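PDB 6SXT: alpha-L-arabinofuranosidase B from Aspergillus kawachii, which hydrolyses terminal non-reducing alpha-L-arabinofuranosides in arabinoxylan, arabinan and arabinogalactan, cleaving 1,2-, 1,3- and 1,5-alpha linkages. Local coordinates for residues L33-R38 / I72-D77; N103-I108 / P126-R131; T113-K118 / A314-V319; S321-P326 / S383-F388; S373-T378 / E389-P394. All coordinates share one frame; numbering follows the deposited sequence.

Contact 1 of 5, residues L33-R38 / I72-D77; sequences LYQLQR and ITIIYD. With EDO (1,2-ethanediol), chain B.
An antiparallel ladder joins strand 34-38 to the end of strand 70-75 in a small sheet of the catalytic domain. The pairing slips by one residue between Gln35 and Leu36, a beta bulge with Thr73 as the extra residue. Gln35 N donates to Ile74 O at 2.9 Å. Thr73 N donates to Gln35 O. Just past the strand, Tyr76 N donates to Leu33 O at 3.0 Å. Gln35 carries the side-chain contact. Its chain runs extended from CB, with CG anti to the backbone N (chi1 -173°), and crosses Thr73 and Ile74 at a slant. At its end, OE1 takes a bond from Thr73 OG1 at 2.6 Å, in the carbonyl plane and on a lone pair. The same OE1 accepts at 2.9 Å from O1 of a bound ethanediol, probably from the crystallisation liquor. Ile74 CD1 lies 3.4 Å from Gln35 OE1. Tyr76 OH sits beside Gln35 CB, and its ring plane stands 81° from the amide plane. Thr73 CG2 packs against Gln37 CB at 3.5 Å. On the other face, Ile72 CG1 touches Tyr34 CD2 and Leu36 CD2, while Tyr34 OH is hydrogen-bonded to Gln61. The bulge residue thus turns its hydroxyl back onto the neighbouring strand. The Thr73 bond should limit rotation of the amide; in the crystal the diol adds a second donor.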
# COMPACT_ATOMS: atom_id res chain seq x y z
N LEU A 33 16.55 -7.61 0.56
CA LEU A 33 15.43 -7.10 -0.25
C LEU A 33 14.88 -5.82 0.35
O LEU A 33 14.54 -4.87 -0.41
CB LEU A 33 14.32 -8.14 -0.29
CG LEU A 33 14.64 -9.46 -0.99
CD1 LEU A 33 13.57 -10.49 -0.70
CD2 LEU A 33 14.81 -9.25 -2.45
N TYR A 34 14.76 -5.77 1.67
CA TYR A 34 14.19 -4.61 2.37
C TYR A 34 14.64 -4.58 3.83
O TYR A 34 15.15 -5.59 4.33
CB TYR A 34 12.65 -4.58 2.24
CG TYR A 34 11.89 -5.71 2.86
CD1 TYR A 34 11.73 -6.90 2.20
CD2 TYR A 34 11.26 -5.57 4.09
CE1 TYR A 34 10.95 -7.92 2.72
CE2 TYR A 34 10.49 -6.61 4.66
CZ TYR A 34 10.29 -7.77 3.93
OH TYR A 34 9.57 -8.81 4.43
N GLN A 35 14.45 -3.42 4.43
CA GLN A 35 14.71 -3.19 5.86
C GLN A 35 13.39 -2.96 6.60
O GLN A 35 12.51 -2.27 6.07
CB GLN A 35 15.68 -2.05 5.99
CG GLN A 35 16.13 -1.85 7.44
CD GLN A 35 16.92 -0.58 7.62
OE1 GLN A 35 16.38 0.49 7.58
NE2 GLN A 35 18.23 -0.73 7.83
N LEU A 36 13.34 -3.52 7.78
CA LEU A 36 12.25 -3.34 8.75
C LEU A 36 12.72 -2.48 9.91
O LEU A 36 13.89 -2.63 10.31
CB LEU A 36 11.83 -4.68 9.31
CG LEU A 36 11.16 -5.63 8.35
CD1 LEU A 36 11.19 -7.05 8.91
CD2 LEU A 36 9.73 -5.18 8.07
N GLN A 37 11.79 -1.75 10.51
CA GLN A 37 12.01 -1.07 11.81
C GLN A 37 10.83 -1.44 12.69
O GLN A 37 9.69 -1.30 12.21
CB GLN A 37 12.14 0.43 11.67
CG GLN A 37 12.43 1.11 13.00
CD GLN A 37 12.60 2.61 12.81
OE1 GLN A 37 12.11 3.21 11.84
NE2 GLN A 37 13.43 3.23 13.65
N ARG A 38 11.09 -1.91 13.89
CA ARG A 38 10.00 -2.32 14.80
C ARG A 38 9.79 -1.26 15.88
O ARG A 38 10.74 -0.61 16.32
CB ARG A 38 10.25 -3.70 15.39
CG ARG A 38 11.44 -3.80 16.35
CD ARG A 38 11.64 -5.23 16.76
NE ARG A 38 12.81 -5.33 17.58
CZ ARG A 38 13.37 -6.46 17.97
NH1 ARG A 38 12.92 -7.63 17.52
NH2 ARG A 38 14.45 -6.41 18.73
N ILE A 72 8.32 -0.74 6.91
CA ILE A 72 9.34 -0.96 5.86
C ILE A 72 10.09 0.35 5.68
O ILE A 72 9.54 1.31 5.17
CB ILE A 72 8.72 -1.49 4.57
CG1 ILE A 72 8.10 -2.85 4.81
CG2 ILE A 72 9.76 -1.55 3.47
CD1 ILE A 72 7.15 -3.29 3.69
N THR A 73 11.34 0.40 6.15
CA THR A 73 12.15 1.64 6.08
C THR A 73 12.84 1.78 4.72
O THR A 73 13.03 2.92 4.26
CB THR A 73 13.17 1.68 7.21
OG1 THR A 73 13.80 0.41 7.24
CG2 THR A 73 12.54 2.01 8.54
N ILE A 74 13.29 0.67 4.12
CA ILE A 74 14.07 0.74 2.88
C ILE A 74 13.62 -0.40 1.99
O ILE A 74 13.48 -1.52 2.48
CB ILE A 74 15.59 0.65 3.12
CG1 ILE A 74 16.07 1.61 4.22
CG2 ILE A 74 16.36 0.84 1.79
CD1 ILE A 74 17.55 1.42 4.52
N ILE A 75 13.42 -0.10 0.72
CA ILE A 75 13.29 -1.14 -0.32
C ILE A 75 14.60 -1.06 -1.11
O ILE A 75 14.86 -0.08 -1.78
CB ILE A 75 12.05 -0.93 -1.20
CG1 ILE A 75 10.76 -0.80 -0.37
CG2 ILE A 75 11.93 -2.07 -2.16
CD1 ILE A 75 9.64 -0.10 -1.08
N TYR A 76 15.42 -2.08 -0.98
CA TYR A 76 16.77 -2.00 -1.57
C TYR A 76 16.73 -2.19 -3.08
O TYR A 76 15.85 -2.89 -3.63
CB TYR A 76 17.69 -3.05 -0.91
CG TYR A 76 18.01 -2.78 0.53
CD1 TYR A 76 18.78 -1.68 0.89
CD2 TYR A 76 17.52 -3.58 1.55
CE1 TYR A 76 19.07 -1.44 2.22
CE2 TYR A 76 17.78 -3.31 2.89
CZ TYR A 76 18.58 -2.24 3.22
OH TYR A 76 18.89 -1.98 4.55
N ASP A 77 17.64 -1.53 -3.77
CA ASP A 77 17.87 -1.73 -5.21
C ASP A 77 18.72 -2.98 -5.38
O ASP A 77 19.91 -2.97 -4.98
CB ASP A 77 18.54 -0.48 -5.76
CG ASP A 77 19.04 -0.68 -7.17
OD1 ASP A 77 18.55 -1.60 -7.87
OD2 ASP A 77 19.93 0.10 -7.54
C1 EDO B . 16.01 4.30 8.80
O1 EDO B . 16.69 3.34 7.93
C2 EDO B . 16.18 4.15 10.27

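Contact 2 of 5, residues N103-I108 / P126-R131; sequences NLASAI and PGTGYR
Asn103 and Thr128 are bridged through their backbones, with Asn103 N donating to Gly127 O at 2.8 Å and Gly129 N donating to Asn103 O at 3.1 Å. Beyond this single bridge, the side chain of Tyr130 spans the gap between the segments. Its CG is anti to the carbonyl carbon (chi1 -63°), which sends the ring across to residues 104-105. Tyr130 OH reaches Ala105 N and accepts its hydrogen at 2.9 Å, with an N-H...O angle of 161°. That hydroxyl is also hydrogen-bonded to Ile72 O on strand 70-75. Leu104 CD2 meets the ring at Tyr130 CE2, 3.7 Å away, and the two side chains cross at about a right angle. Thr128 CG2 lies 3.3 Å from Asn103 O and also packs on Ala105 CB. Thr128 OG1, hydrogen-bonded to Ser125 O, also receives two waters. One lies 2.8 Å from Asn103 OD1 and also near Pro126 O; the other donates to Leu104 O. Asn103 ND2 is hydrogen-bonded to Asp97. The contact is buried in the catalytic domain, between the edge of one sheet and a strand of another. Tyr130 OH serves both a buried N-H and a buried carbonyl, so the phenol ties the two sheets together through polar bonds.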
# COMPACT_ATOMS: atom_id res chain seq x y z
N ASN A 103 4.81 9.20 5.26
CA ASN A 103 4.78 8.02 6.13
C ASN A 103 5.54 6.84 5.44
O ASN A 103 5.47 6.69 4.19
CB ASN A 103 3.38 7.54 6.39
CG ASN A 103 2.50 8.51 7.15
OD1 ASN A 103 1.32 8.58 6.86
ND2 ASN A 103 3.05 9.19 8.15
N LEU A 104 6.13 6.02 6.29
CA LEU A 104 6.55 4.65 5.90
C LEU A 104 5.33 3.73 5.88
O LEU A 104 4.38 3.88 6.66
CB LEU A 104 7.60 4.15 6.86
CG LEU A 104 8.92 4.92 6.84
CD1 LEU A 104 9.77 4.44 7.98
CD2 LEU A 104 9.62 4.76 5.54
N ALA A 105 5.42 2.69 5.06
CA ALA A 105 4.39 1.65 5.01
C ALA A 105 4.53 0.68 6.16
O ALA A 105 5.64 0.31 6.56
CB ALA A 105 4.43 0.91 3.69
N SER A 106 3.39 0.14 6.59
CA SER A 106 3.35 -1.06 7.41
C SER A 106 4.09 -2.19 6.69
O SER A 106 4.04 -2.25 5.47
CB SER A 106 1.89 -1.48 7.61
OG SER A 106 1.81 -2.71 8.27
N ALA A 107 4.66 -3.10 7.45
CA ALA A 107 5.21 -4.32 6.84
C ALA A 107 4.16 -5.40 6.60
O ALA A 107 4.46 -6.35 5.89
CB ALA A 107 6.26 -4.86 7.76
N ILE A 108 2.91 -5.23 7.04
CA ILE A 108 1.94 -6.37 7.07
C ILE A 108 0.62 -6.04 6.38
O ILE A 108 -0.32 -6.83 6.54
CB ILE A 108 1.71 -6.89 8.50
CG1 ILE A 108 1.14 -5.84 9.47
CG2 ILE A 108 2.99 -7.48 9.03
CD1 ILE A 108 0.63 -6.35 10.77
N PRO A 126 -2.89 6.76 2.02
CA PRO A 126 -2.65 8.16 1.67
C PRO A 126 -1.67 8.79 2.67
O PRO A 126 -1.87 8.70 3.92
CB PRO A 126 -4.06 8.78 1.79
CG PRO A 126 -4.94 7.62 1.41
CD PRO A 126 -4.33 6.45 2.16
N GLY A 127 -0.64 9.42 2.12
CA GLY A 127 0.40 10.05 2.92
C GLY A 127 1.68 9.24 2.97
O GLY A 127 2.70 9.74 3.46
N THR A 128 1.65 8.02 2.46
CA THR A 128 2.81 7.11 2.42
C THR A 128 3.60 7.35 1.13
O THR A 128 3.01 7.52 0.06
CB THR A 128 2.32 5.66 2.53
OG1 THR A 128 1.51 5.55 3.71
CG2 THR A 128 3.44 4.66 2.64
N GLY A 129 4.93 7.28 1.21
CA GLY A 129 5.77 7.50 0.04
C GLY A 129 7.20 7.13 0.25
O GLY A 129 7.73 7.33 1.33
N TYR A 130 7.84 6.68 -0.83
CA TYR A 130 9.27 6.39 -0.90
C TYR A 130 9.89 7.11 -2.09
O TYR A 130 9.23 7.41 -3.10
CB TYR A 130 9.53 4.88 -1.04
CG TYR A 130 9.06 4.06 0.14
CD1 TYR A 130 7.76 3.62 0.23
CD2 TYR A 130 9.92 3.72 1.17
CE1 TYR A 130 7.31 2.91 1.32
CE2 TYR A 130 9.50 2.98 2.28
CZ TYR A 130 8.17 2.57 2.35
OH TYR A 130 7.71 1.87 3.43
N ARG A 131 11.21 7.33 -2.00
CA ARG A 131 11.92 8.11 -3.04
C ARG A 131 13.39 7.85 -3.00
O ARG A 131 13.93 7.48 -1.92
CB ARG A 131 11.62 9.60 -2.82
CG ARG A 131 11.98 10.52 -3.95
CD ARG A 131 11.29 11.89 -3.81
NE ARG A 131 11.32 12.56 -5.07
CZ ARG A 131 10.33 13.20 -5.62
NH1 ARG A 131 9.19 13.38 -4.95
NH2 ARG A 131 10.44 13.67 -6.84
O HOH W 1 -0.45 6.98 5.31
O HOH W 2 1.67 4.02 6.03

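Contact 3 of 5, residues T113-K118 / A314-V319; sequences TLNGQK and AAKYVV
Leu114 leans over Tyr317, and the two side chains lie alongside each other, pointing the same way. Leu114 CB starts 3.5 Å from Ala315 O. CG stays near that oxygen; set anti to its own carbonyl carbon (chi1 -87°), it carries CD1 over Tyr317. At the tip, Leu114 CD2 goes to Ala315 CB at 4.5 Å, whereas CD1 sits over one face of the Tyr317 ring, offset toward its rim. This is a CH-pi contact, with CD1 4.0 Å from the ring centroid and 26° off the normal. Tyr317 OH is hydrogen-bonded to Glu292 and Thr22. The pair belongs to an antiparallel edge of the large catalytic-domain sheet. Here strand 317-319, reached from helix 302-315 through Lys316, whose phi is positive, runs beside strand 111-114. Thr113 N donates to Val318 O at 2.8 Å, and Val318 N returns a bond to Thr113 O. A type I' turn from Leu114 to Gln117 reverses the chain into strand 117-124. Asn115 N, within the turn, donates to Lys316 O at 3.0 Å. The side chains of Asn115 and Lys316 run side by side, with Lys316 CD 3.4 Å from Asn115 OD1. One water joins Thr113 OG1, Gly116 N and Lys316 O. A second links Thr113 OG1 to Val319 O.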
# COMPACT_ATOMS: atom_id res chain seq x y z
N THR A 113 0.97 -15.00 -1.10
CA THR A 113 1.86 -16.13 -1.28
C THR A 113 2.41 -16.06 -2.68
O THR A 113 1.69 -15.62 -3.62
CB THR A 113 1.25 -17.50 -0.96
OG1 THR A 113 0.07 -17.68 -1.76
CG2 THR A 113 0.94 -17.66 0.51
N LEU A 114 3.65 -16.49 -2.84
CA LEU A 114 4.29 -16.71 -4.16
C LEU A 114 4.55 -18.21 -4.27
O LEU A 114 5.32 -18.74 -3.42
CB LEU A 114 5.59 -15.90 -4.28
CG LEU A 114 5.45 -14.47 -4.77
CD1 LEU A 114 4.70 -13.61 -3.77
CD2 LEU A 114 6.83 -13.88 -5.01
N ASN A 115 3.81 -18.86 -5.15
CA ASN A 115 3.82 -20.35 -5.29
C ASN A 115 3.71 -21.02 -3.90
O ASN A 115 4.49 -21.99 -3.61
CB ASN A 115 5.08 -20.79 -5.98
CG ASN A 115 4.96 -22.17 -6.64
OD1 ASN A 115 3.88 -22.78 -6.71
ND2 ASN A 115 6.09 -22.65 -7.09
N GLY A 116 2.82 -20.52 -3.08
CA GLY A 116 2.47 -21.08 -1.77
C GLY A 116 3.31 -20.63 -0.60
O GLY A 116 2.96 -21.04 0.54
N GLN A 117 4.34 -19.83 -0.79
CA GLN A 117 5.23 -19.33 0.27
C GLN A 117 4.80 -17.89 0.59
O GLN A 117 4.69 -17.06 -0.32
CB GLN A 117 6.67 -19.46 -0.23
CG GLN A 117 7.69 -19.12 0.83
CD GLN A 117 9.12 -19.47 0.43
OE1 GLN A 117 10.00 -18.79 0.95
NE2 GLN A 117 9.32 -20.50 -0.39
N LYS A 118 4.61 -17.60 1.87
CA LYS A 118 4.17 -16.26 2.30
C LYS A 118 5.24 -15.22 2.00
O LYS A 118 6.45 -15.46 2.09
CB LYS A 118 3.80 -16.25 3.79
CG LYS A 118 2.88 -15.09 4.15
CD LYS A 118 2.38 -15.15 5.57
CE LYS A 118 1.49 -13.99 5.86
NZ LYS A 118 0.95 -14.12 7.21
N ALA A 314 4.70 -17.21 -13.47
CA ALA A 314 5.29 -18.43 -12.84
C ALA A 314 5.61 -18.20 -11.37
O ALA A 314 5.75 -19.21 -10.64
CB ALA A 314 6.50 -18.88 -13.61
N ALA A 315 5.77 -16.97 -10.92
CA ALA A 315 5.95 -16.68 -9.48
C ALA A 315 4.68 -16.98 -8.70
O ALA A 315 4.77 -17.13 -7.46
CB ALA A 315 6.40 -15.27 -9.26
N LYS A 316 3.52 -17.04 -9.34
CA LYS A 316 2.24 -17.49 -8.75
C LYS A 316 1.84 -16.66 -7.53
O LYS A 316 1.68 -17.17 -6.41
CB LYS A 316 2.25 -18.99 -8.44
CG LYS A 316 2.27 -19.82 -9.71
CD LYS A 316 2.46 -21.31 -9.45
CE LYS A 316 2.33 -22.08 -10.76
NZ LYS A 316 2.58 -23.52 -10.54
N TYR A 317 1.57 -15.39 -7.77
CA TYR A 317 0.98 -14.49 -6.76
C TYR A 317 -0.45 -14.91 -6.46
O TYR A 317 -1.27 -15.07 -7.38
CB TYR A 317 0.95 -13.04 -7.27
CG TYR A 317 2.21 -12.23 -7.09
CD1 TYR A 317 3.20 -12.21 -8.02
CD2 TYR A 317 2.41 -11.49 -5.93
CE1 TYR A 317 4.38 -11.49 -7.84
CE2 TYR A 317 3.58 -10.79 -5.73
CZ TYR A 317 4.56 -10.74 -6.70
OH TYR A 317 5.70 -10.02 -6.47
N VAL A 318 -0.73 -15.04 -5.19
CA VAL A 318 -2.07 -15.31 -4.63
C VAL A 318 -2.24 -14.44 -3.39
O VAL A 318 -1.29 -14.22 -2.63
CB VAL A 318 -2.26 -16.80 -4.31
CG1 VAL A 318 -3.63 -17.06 -3.68
CG2 VAL A 318 -2.02 -17.65 -5.55
N VAL A 319 -3.46 -13.98 -3.16
CA VAL A 319 -3.80 -13.21 -1.94
C VAL A 319 -3.43 -14.04 -0.71
O VAL A 319 -3.71 -15.25 -0.69
CB VAL A 319 -5.28 -12.81 -1.99
CG1 VAL A 319 -5.78 -12.39 -0.65
CG2 VAL A 319 -5.48 -11.70 -3.01
O HOH W 3 0.88 -18.64 -4.16
O HOH W 4 -2.29 -17.59 -0.40

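Contact 4 of 5, residues S321-P326 / S383-F388; sequences SLVSGP and SQCFSF
The backbones of the two segments stay apart, with nearest CA atoms 6.8 Å away at Leu322 and Gln384, and no ladder forms. Residues 321-326 are a loop at the start of the arabinose-binding domain, and residues 383-388 lead into strand 386-390. Gln384 bridges the gap. With CG opposite the carbonyl carbon (chi1 -61°) and an extended chain, the amide reaches Leu322. Gln384 OE1 accepts from Leu322 N at 2.9 Å. The N-H...O angle is 170°, although the donor is tilted from the amide carbonyl plane. The other end of the amide is also held, since Gln384 NE2 is hydrogen-bonded to Gly320 O. The Leu322 side chain crosses that of Gln384 at about a right angle, with Leu322 CD1 3.8 Å from Gln384 NE2. Leu322 also packs on sulfur, its CB 3.8 Å from Cys385 SG. That sulfur is part of the disulfide with Cys423. Val323 CG2 comes down on the backbone, 3.3 Å from Gln384 O. Within the loop, Ser321 OG donates to Val323 O in the carbonyl plane, on a lone pair, at 3.1 Å. Leu322 O accepts a hydrogen bond from Arg436. The hydrogen bond across the gap thus comes from a side-chain amide. Bonds at both ends of that amide should fix its flip, and the apolar part of the loop rests against the disulfide.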
# COMPACT_ATOMS: atom_id res chain seq x y z
N SER A 321 -3.31 -14.35 3.77
CA SER A 321 -4.24 -14.09 4.90
C SER A 321 -3.90 -12.76 5.56
O SER A 321 -2.76 -12.54 5.99
CB SER A 321 -4.17 -15.21 5.89
OG SER A 321 -5.00 -14.89 7.01
N LEU A 322 -4.92 -11.93 5.75
CA LEU A 322 -4.82 -10.68 6.52
C LEU A 322 -5.14 -10.87 8.01
O LEU A 322 -5.01 -9.90 8.75
CB LEU A 322 -5.86 -9.70 5.94
CG LEU A 322 -5.39 -8.99 4.67
CD1 LEU A 322 -6.54 -8.48 3.87
CD2 LEU A 322 -4.40 -7.87 4.97
N VAL A 323 -5.54 -12.06 8.44
CA VAL A 323 -6.14 -12.25 9.78
C VAL A 323 -5.31 -13.24 10.57
O VAL A 323 -4.78 -14.22 10.01
CB VAL A 323 -7.59 -12.71 9.62
CG1 VAL A 323 -8.23 -12.99 10.97
CG2 VAL A 323 -8.36 -11.67 8.87
N SER A 324 -5.16 -12.96 11.84
CA SER A 324 -4.61 -13.93 12.81
C SER A 324 -5.33 -13.78 14.14
O SER A 324 -6.06 -12.78 14.33
CB SER A 324 -3.11 -13.76 12.97
OG SER A 324 -2.77 -12.56 13.63
N GLY A 325 -5.01 -14.69 15.07
CA GLY A 325 -5.62 -14.63 16.41
C GLY A 325 -7.04 -15.18 16.40
O GLY A 325 -7.52 -15.78 15.43
N PRO A 326 -7.74 -15.03 17.54
CA PRO A 326 -9.09 -15.58 17.67
C PRO A 326 -10.09 -15.16 16.60
O PRO A 326 -10.95 -15.94 16.16
CB PRO A 326 -9.53 -15.06 19.04
CG PRO A 326 -8.57 -14.02 19.46
CD PRO A 326 -7.28 -14.33 18.72
N SER A 383 -13.37 -8.92 2.24
CA SER A 383 -14.20 -10.02 2.78
C SER A 383 -13.45 -10.94 3.74
O SER A 383 -14.10 -11.76 4.37
CB SER A 383 -14.83 -10.80 1.64
OG SER A 383 -13.79 -11.46 0.98
N GLN A 384 -12.11 -10.86 3.89
CA GLN A 384 -11.36 -11.61 4.92
C GLN A 384 -11.46 -10.92 6.28
O GLN A 384 -11.29 -11.54 7.28
CB GLN A 384 -9.83 -11.63 4.69
CG GLN A 384 -9.33 -12.23 3.44
CD GLN A 384 -7.83 -12.43 3.63
OE1 GLN A 384 -7.38 -12.92 4.66
NE2 GLN A 384 -7.14 -11.97 2.61
N CYS A 385 -11.69 -9.62 6.26
CA CYS A 385 -11.66 -8.77 7.44
C CYS A 385 -13.11 -8.54 7.88
O CYS A 385 -14.02 -9.31 7.46
CB CYS A 385 -10.89 -7.51 7.17
SG CYS A 385 -9.16 -7.96 6.73
N PHE A 386 -13.30 -7.63 8.82
CA PHE A 386 -14.61 -7.46 9.51
C PHE A 386 -14.93 -5.98 9.63
O PHE A 386 -14.08 -5.05 9.61
CB PHE A 386 -14.63 -8.19 10.85
CG PHE A 386 -14.44 -9.67 10.73
CD1 PHE A 386 -15.50 -10.49 10.39
CD2 PHE A 386 -13.17 -10.23 10.80
CE1 PHE A 386 -15.33 -11.85 10.23
CE2 PHE A 386 -13.00 -11.59 10.64
CZ PHE A 386 -14.07 -12.40 10.33
N SER A 387 -16.26 -5.76 9.85
CA SER A 387 -16.78 -4.45 10.22
C SER A 387 -17.68 -4.64 11.46
O SER A 387 -18.21 -5.76 11.62
CB SER A 387 -17.51 -3.81 9.07
OG SER A 387 -16.64 -3.60 7.92
N PHE A 388 -17.74 -3.63 12.31
CA PHE A 388 -18.39 -3.72 13.64
C PHE A 388 -19.61 -2.80 13.66
O PHE A 388 -19.47 -1.61 13.53
CB PHE A 388 -17.37 -3.36 14.71
CG PHE A 388 -16.26 -4.38 14.76
CD1 PHE A 388 -16.36 -5.49 15.56
CD2 PHE A 388 -15.17 -4.27 13.92
CE1 PHE A 388 -15.38 -6.47 15.56
CE2 PHE A 388 -14.18 -5.24 13.93
CZ PHE A 388 -14.29 -6.33 14.75

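Contact 5 of 5, residues S373-T378 / E389-P394; sequences SWTVVT and ESVDTP
Thr375 and Glu389 lie side by side, pointing the same way, on one face of a beta hairpin made by strands 374-378 and 386-390. The hairpin belongs to the arabinose-binding domain, a beta-trefoil. The pair is closed by two backbone bonds, Thr375 N to Glu389 O and Glu389 N to Thr375 O, each 2.8 Å. The Glu389 chain is extended, with CG anti to the backbone N (chi1 -175°). This carries its carboxylate alongside the neighbouring strand. Glu389 OE1 comes within 3.9 Å of Val377 CG1, where the two side chains meet at a slant. The other oxygen, OE2, is hydrogen-bonded to Gly395 N. Trp374 is on the opposite face of the hairpin and extends toward Ser390. The six-membered part of its indole does the touching, with CZ3 3.7 Å from Ser390 CA. The far end of the ring is held by a hydrogen bond from Trp374 NE1 to Ile348 O. A water lies over one face of the indole, offset toward the rim, and is hydrogen-bonded to Ser373 O and Ser390 OG. Val391 follows the strand and crosses Thr375 at about a right angle. Its CG2 packs 3.7 Å from Ser373 CB and is equally close to Thr375 OG1. Val391 N makes a weak bond to Ser373 O. Beyond it the chain turns in an ST motif, in which Thr393 N donates to Ser390 OG at 3.0 Å. A second water donates to Ser390 O and is hydrogen-bonded to Thr375 OG1, 2.8 Å from each.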
# COMPACT_ATOMS: atom_id res chain seq x y z
N SER A 373 -22.11 -3.39 22.78
CA SER A 373 -22.33 -4.65 22.05
C SER A 373 -22.23 -4.36 20.56
O SER A 373 -22.75 -3.33 20.08
CB SER A 373 -23.65 -5.32 22.43
OG SER A 373 -23.61 -5.58 23.81
N TRP A 374 -21.59 -5.27 19.81
CA TRP A 374 -21.21 -5.05 18.40
C TRP A 374 -21.51 -6.30 17.59
O TRP A 374 -21.06 -7.40 17.96
CB TRP A 374 -19.73 -4.67 18.34
CG TRP A 374 -19.40 -3.45 19.14
CD1 TRP A 374 -18.95 -3.41 20.43
CD2 TRP A 374 -19.67 -2.10 18.77
NE1 TRP A 374 -18.81 -2.12 20.84
CE2 TRP A 374 -19.27 -1.30 19.85
CE3 TRP A 374 -20.16 -1.51 17.61
CZ2 TRP A 374 -19.34 0.09 19.80
CZ3 TRP A 374 -20.25 -0.14 17.57
CH2 TRP A 374 -19.84 0.65 18.65
N THR A 375 -22.27 -6.17 16.52
CA THR A 375 -22.52 -7.23 15.56
C THR A 375 -21.34 -7.23 14.57
O THR A 375 -21.09 -6.23 13.92
CB THR A 375 -23.84 -7.05 14.82
OG1 THR A 375 -24.88 -6.87 15.82
CG2 THR A 375 -24.11 -8.26 13.94
N VAL A 376 -20.69 -8.37 14.48
CA VAL A 376 -19.52 -8.49 13.57
C VAL A 376 -20.06 -8.90 12.22
O VAL A 376 -20.89 -9.84 12.12
CB VAL A 376 -18.49 -9.48 14.12
CG1 VAL A 376 -17.21 -9.41 13.26
CG2 VAL A 376 -18.12 -9.16 15.55
N VAL A 377 -19.68 -8.19 11.17
CA VAL A 377 -20.13 -8.54 9.82
C VAL A 377 -18.91 -8.65 8.90
O VAL A 377 -17.85 -8.08 9.19
CB VAL A 377 -21.14 -7.55 9.28
CG1 VAL A 377 -22.30 -7.32 10.28
CG2 VAL A 377 -20.56 -6.25 8.90
N THR A 378 -19.12 -9.31 7.79
CA THR A 378 -18.09 -9.38 6.74
C THR A 378 -17.59 -7.97 6.46
O THR A 378 -18.36 -7.00 6.25
CB THR A 378 -18.62 -10.06 5.49
OG1 THR A 378 -19.12 -11.31 5.93
CG2 THR A 378 -17.53 -10.25 4.45
N GLU A 389 -20.77 -3.43 13.64
CA GLU A 389 -22.08 -2.73 13.54
C GLU A 389 -22.64 -2.55 14.96
O GLU A 389 -22.62 -3.47 15.74
CB GLU A 389 -23.04 -3.57 12.71
CG GLU A 389 -24.36 -2.86 12.46
CD GLU A 389 -25.34 -3.73 11.74
OE1 GLU A 389 -25.05 -4.93 11.63
OE2 GLU A 389 -26.26 -3.21 11.16
N SER A 390 -23.10 -1.35 15.26
CA SER A 390 -23.74 -1.00 16.55
C SER A 390 -25.01 -1.85 16.75
O SER A 390 -25.79 -2.04 15.80
CB SER A 390 -24.03 0.45 16.60
OG SER A 390 -24.82 0.75 17.77
N VAL A 391 -25.16 -2.37 17.97
CA VAL A 391 -26.40 -3.09 18.34
C VAL A 391 -27.55 -2.06 18.52
O VAL A 391 -28.62 -2.34 18.02
CB VAL A 391 -26.17 -3.97 19.57
CG1 VAL A 391 -27.48 -4.33 20.29
CG2 VAL A 391 -25.43 -5.22 19.14
N ASP A 392 -27.29 -0.95 19.17
CA ASP A 392 -28.39 0.05 19.43
C ASP A 392 -28.69 0.83 18.16
O ASP A 392 -29.84 1.29 18.02
CB ASP A 392 -28.01 1.04 20.51
CG ASP A 392 -26.71 1.76 20.22
OD1 ASP A 392 -25.64 1.11 20.45
OD2 ASP A 392 -26.76 2.97 19.87
N THR A 393 -27.73 0.93 17.23
CA THR A 393 -27.87 1.73 15.98
C THR A 393 -27.53 0.87 14.76
O THR A 393 -26.46 1.00 14.18
CB THR A 393 -27.08 3.03 16.06
OG1 THR A 393 -27.30 3.75 17.27
CG2 THR A 393 -27.40 3.94 14.92
N PRO A 394 -28.42 -0.04 14.35
CA PRO A 394 -28.18 -0.90 13.21
C PRO A 394 -27.96 -0.03 11.97
O PRO A 394 -28.49 1.08 11.86
CB PRO A 394 -29.41 -1.76 13.01
CG PRO A 394 -30.24 -1.53 14.27
CD PRO A 394 -29.72 -0.33 15.00
O HOH W 5 -23.28 -0.47 19.84
O HOH W 6 -26.30 -4.65 15.02

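Overall arrangement
From the N terminus, contact 1 closes first, tying strand 34-38 to strand 70-75 across a loop that holds helix 58-64. Contact 2 closes a loop of 17 residues holding strands 111-114 and 117-124. It touches contact 1: strand 105-106 continues the same sheet, and Leu36 CD2 packs on Ala107 CB. Contact 3 crosses contact 2. It closes a loop of 195 residues, bringing the end of the catalytic domain back to strand 111-114. Contact 4 begins just afterwards, in the arabinose-binding domain, and Val319 CG1 packs on Gln384 NE2 where the two domains adjoin. Contacts 4 and 5 cross in sequence and share strand 386-390. Contact 5 lies about 39 Å from contact 1, centre to centre.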